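Local coordinates for protein ubiquitin conjugating enzyme (Agrocybe aegerita, PDB 3WE5) that probably carries activated ubiquitin as a thioester and passes it on to target proteins, as a ubiquitin-conjugating enzyme (E2) of the UBE2W type, at residues 86-91 with 158-162; 75-79 with 127-131. One frame throughout, in Å; residues are numbered along the deposited sequence.

Contact 1 of 2, residues 86-91 with 158-162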
# COMPACT_ATOMS: atom_id res chain seq x y z
N SER A 86 -9.30 19.22 -15.73
CA SER A 86 -8.31 18.72 -14.78
C SER A 86 -9.00 18.24 -13.52
O SER A 86 -10.02 18.81 -13.10
CB SER A 86 -7.32 19.81 -14.42
OG SER A 86 -8.02 20.98 -14.04
N SER A 87 -8.44 17.21 -12.91
CA SER A 87 -8.97 16.70 -11.65
C SER A 87 -8.65 17.71 -10.55
O SER A 87 -7.62 18.41 -10.62
CB SER A 87 -8.30 15.37 -11.32
OG SER A 87 -6.90 15.53 -11.29
N PRO A 88 -9.50 17.77 -9.52
CA PRO A 88 -9.11 18.52 -8.33
C PRO A 88 -7.93 17.85 -7.62
O PRO A 88 -7.77 16.63 -7.67
CB PRO A 88 -10.36 18.44 -7.44
CG PRO A 88 -11.01 17.11 -7.83
CD PRO A 88 -10.74 16.98 -9.32
N ALA A 89 -7.12 18.66 -6.93
CA ALA A 89 -6.07 18.14 -6.07
C ALA A 89 -6.72 17.92 -4.71
O ALA A 89 -7.25 18.85 -4.12
CB ALA A 89 -4.95 19.13 -5.96
N VAL A 90 -6.72 16.68 -4.25
CA VAL A 90 -7.49 16.33 -3.06
C VAL A 90 -6.61 15.64 -2.01
O VAL A 90 -5.87 14.69 -2.33
CB VAL A 90 -8.65 15.38 -3.46
CG1 VAL A 90 -9.51 15.04 -2.23
CG2 VAL A 90 -9.52 16.02 -4.52
N GLN A 91 -6.67 16.11 -0.77
CA GLN A 91 -5.88 15.53 0.30
C GLN A 91 -6.57 15.73 1.65
O GLN A 91 -7.33 16.70 1.84
CB GLN A 91 -4.47 16.15 0.31
CG GLN A 91 -4.47 17.63 0.61
CD GLN A 91 -3.31 18.36 -0.05
OE1 GLN A 91 -3.44 18.87 -1.16
NE2 GLN A 91 -2.17 18.40 0.63
N PRO A 158 5.75 16.41 -3.06
CA PRO A 158 5.55 17.82 -3.42
C PRO A 158 4.33 18.42 -2.73
O PRO A 158 3.50 17.67 -2.20
CB PRO A 158 5.29 17.74 -4.92
CG PRO A 158 4.62 16.41 -5.10
CD PRO A 158 5.26 15.49 -4.10
N ASP A 159 4.22 19.75 -2.73
CA ASP A 159 3.09 20.45 -2.11
C ASP A 159 1.77 19.93 -2.65
O ASP A 159 0.85 19.60 -1.90
CB ASP A 159 3.14 21.96 -2.36
CG ASP A 159 1.86 22.67 -1.91
OD1 ASP A 159 1.63 22.78 -0.69
OD2 ASP A 159 1.07 23.12 -2.78
N ASN A 160 1.70 19.86 -3.97
CA ASN A 160 0.49 19.44 -4.64
C ASN A 160 0.62 17.97 -4.99
O ASN A 160 1.58 17.57 -5.65
CB ASN A 160 0.29 20.28 -5.90
CG ASN A 160 -1.14 20.31 -6.36
OD1 ASN A 160 -1.65 19.31 -6.88
ND2 ASN A 160 -1.81 21.44 -6.17
N PRO A 161 -0.33 17.14 -4.53
CA PRO A 161 -0.27 15.69 -4.72
C PRO A 161 -0.41 15.28 -6.18
O PRO A 161 -0.13 14.12 -6.51
CB PRO A 161 -1.47 15.19 -3.93
CG PRO A 161 -2.45 16.33 -3.99
CD PRO A 161 -1.59 17.56 -3.89
N LYS A 162 -0.82 16.20 -7.04
CA LYS A 162 -0.95 15.88 -8.46
C LYS A 162 0.43 15.73 -9.11
O LYS A 162 0.56 15.16 -10.19
CB LYS A 162 -1.80 16.92 -9.19
CG LYS A 162 -3.22 17.07 -8.64
CD LYS A 162 -4.08 17.98 -9.50
CE LYS A 162 -4.21 17.43 -10.91
NZ LYS A 162 -5.04 18.32 -11.75
O HOH W 1 -5.56 16.56 -14.20

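Contact 2 of 2, residues 75-79 with 127-131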
# COMPACT_ATOMS: atom_id res chain seq x y z
N LEU A 75 -11.09 17.11 4.68
CA LEU A 75 -10.68 16.83 3.29
C LEU A 75 -10.64 18.14 2.53
O LEU A 75 -11.61 18.90 2.53
CB LEU A 75 -11.70 15.87 2.65
CG LEU A 75 -11.41 15.34 1.24
CD1 LEU A 75 -10.14 14.47 1.26
CD2 LEU A 75 -12.61 14.52 0.72
N GLN A 76 -9.51 18.39 1.86
CA GLN A 76 -9.31 19.64 1.12
C GLN A 76 -9.32 19.37 -0.37
O GLN A 76 -8.74 18.38 -0.82
CB GLN A 76 -7.96 20.22 1.55
CG GLN A 76 -7.51 21.51 0.83
CD GLN A 76 -6.09 21.86 1.27
OE1 GLN A 76 -5.89 22.40 2.35
NE2 GLN A 76 -5.10 21.48 0.48
N PHE A 77 -10.03 20.21 -1.11
CA PHE A 77 -10.03 20.23 -2.57
C PHE A 77 -9.34 21.49 -3.03
O PHE A 77 -9.71 22.58 -2.59
CB PHE A 77 -11.46 20.25 -3.11
CG PHE A 77 -12.16 18.95 -2.95
CD1 PHE A 77 -12.60 18.53 -1.71
CD2 PHE A 77 -12.39 18.13 -4.06
CE1 PHE A 77 -13.25 17.29 -1.58
CE2 PHE A 77 -13.02 16.94 -3.93
CZ PHE A 77 -13.44 16.50 -2.69
N ARG A 78 -8.38 21.37 -3.94
CA ARG A 78 -7.85 22.55 -4.64
C ARG A 78 -8.12 22.45 -6.13
O ARG A 78 -7.93 21.37 -6.72
CB ARG A 78 -6.34 22.69 -4.36
CG ARG A 78 -6.04 23.27 -2.99
CD ARG A 78 -4.56 23.53 -2.80
NE ARG A 78 -3.83 22.30 -2.57
CZ ARG A 78 -2.50 22.22 -2.47
NH1 ARG A 78 -1.76 23.31 -2.62
NH2 ARG A 78 -1.93 21.05 -2.24
N PHE A 79 -8.56 23.55 -6.73
CA PHE A 79 -8.98 23.58 -8.14
C PHE A 79 -8.07 24.48 -8.96
O PHE A 79 -7.80 25.62 -8.55
CB PHE A 79 -10.43 24.10 -8.28
CG PHE A 79 -11.41 23.44 -7.32
CD1 PHE A 79 -11.87 22.15 -7.59
CD2 PHE A 79 -11.83 24.09 -6.18
CE1 PHE A 79 -12.74 21.50 -6.69
CE2 PHE A 79 -12.74 23.46 -5.29
CZ PHE A 79 -13.18 22.17 -5.56
N VAL A 127 -17.33 17.34 -7.10
CA VAL A 127 -16.68 17.33 -5.81
C VAL A 127 -17.38 16.36 -4.84
O VAL A 127 -16.71 15.58 -4.12
CB VAL A 127 -16.70 18.75 -5.24
CG1 VAL A 127 -16.21 18.72 -3.79
CG2 VAL A 127 -15.80 19.63 -6.10
N ILE A 128 -18.70 16.42 -4.81
CA ILE A 128 -19.47 15.53 -3.92
C ILE A 128 -19.27 14.07 -4.29
O ILE A 128 -19.12 13.23 -3.41
CB ILE A 128 -20.95 15.92 -3.88
CG1 ILE A 128 -21.08 17.29 -3.23
CG2 ILE A 128 -21.76 14.88 -3.11
CD1 ILE A 128 -20.83 17.29 -1.70
N ALA A 129 -19.24 13.75 -5.58
CA ALA A 129 -18.89 12.37 -5.98
C ALA A 129 -17.54 11.90 -5.46
O ALA A 129 -17.39 10.77 -5.02
CB ALA A 129 -18.97 12.20 -7.54
N VAL A 130 -16.53 12.77 -5.48
CA VAL A 130 -15.26 12.42 -4.91
C VAL A 130 -15.38 12.17 -3.40
O VAL A 130 -14.79 11.22 -2.88
CB VAL A 130 -14.22 13.54 -5.17
CG1 VAL A 130 -12.90 13.23 -4.46
CG2 VAL A 130 -14.00 13.70 -6.67
N CYS A 131 -16.11 13.04 -2.70
CA CYS A 131 -16.29 12.88 -1.25
C CYS A 131 -16.91 11.52 -0.93
O CYS A 131 -16.46 10.82 0.00
CB CYS A 131 -17.23 13.95 -0.72
SG CYS A 131 -16.46 15.61 -0.60

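Contact 1 of 2, residues 86-91 with 158-162
The polar core of this contact is the ammonium group of Lys162, which donates a hydrogen bond from NZ to the backbone O of Ser87 at 2.8 Å. It reaches that oxygen at a C=O...N angle of 140°, tilted a little from the carbonyl plane. Water 1 adds a bridge, accepting both from Lys162 NZ at 3.1 Å and from the backbone N of Ser87, while Asp80 offers the ammonium a long, weak ion pair. Farther along, the side chains of Gln91 and Pro161 cross at about a right angle, with Gln91 OE1 3.5 Å from Pro161 CD; the same OE1 accepts a hydrogen bond from Arg78, which also forms a salt bridge with Asp159.

Apolar contacts follow the same lysine. CG and CD lie against Ala89, and the bend about the bond between them (chi3 61°) swings CE and NZ toward Ser87; Lys162 CG is 3.8 Å from Ala89 CB. That methyl also meets Pro161 CG at 4.2 Å.

Within 158-162 the turn is braced by Asn160, which accepts on an in-plane lone pair from the backbone N of Lys162, 3.2 Å from Asn160 OD1; this OD1 also stands 3.4 Å from Ala89 CB. This is an Asx turn, laid against the outermost strand 89-92 of the E2 sheet and the loop leading into it.

Contact 2 of 2, residues 75-79 with 127-131
Phe77 points its ring from strand 72-78 at the first turn of helix 127-140, in the sheet-on-helix core of the ubiquitin-conjugating (UBC) fold. The short strand and helix segments run roughly antiparallel, with their axes 10.8 Å apart, a separation filled by side chains.

Val127 sits over one face of the Phe77 ring. Its CG1 lies 3.7 Å from the ring centroid and only 12° off the normal, a CH-pi contact near the middle of the face. With CG1 anti to the backbone N (chi1 172°), the two methyls of Val127 serve different rings: CG2 turns to Phe79 and touches the edge of that ring, 3.6 Å from Phe79 CE1, the two side chains crossing at about a right angle. The valine is thus wedged between a face and an edge.

Val130, one turn on, brings its CB to the rim of the Phe77 ring in the ring plane, while its CG1 approaches Phe77 CE2 obliquely at 3.7 Å. The Phe77 side chain and those of the two valines pass one another in opposite senses.

Trp56 and Tyr83 meet the Phe79 ring edge to face, and Phe58 of strand 55-61 meets the Phe77 ring, so the contact belongs to a larger aromatic cluster. At the helix start, the backbone N of Val127 is held by Glu32 of helix 24-39.

Cys131 adds a sulfur-aromatic contact: SG stands 4.8 Å from the Phe77 centroid, obliquely placed at 66° off the ring normal. The same sulfur also packs against Leu75, whose CD2 lies 4.2 Å from Cys131 SG.

In the fold
Contacts 1 and 2, with centres about 10 Å apart, meet through the antiparallel pairing of strands 72-78 and 89-92. Two probable backbone hydrogen bonds join them, Gln91 O to Gln76 N and Ala89 O to Arg78 N, each 2.8 Å. Strand 89-92 has two sides: Ala89 and Gln91 turn to residues 158-162, whereas Val90 turns inward, its CG2 3.6 Å from Phe77 CD2 and its CG1 3.6 Å from Leu75 CD1. The helix of contact 2 therefore packs on the sheet's inner side, residues 158-162 on the other. Pro161 of contact 1 touches His111 and Leu75 of contact 2 touches Ile112, so both border the loop that, as in other E2s, probably carries the catalytic cysteine, distinct from Cys131.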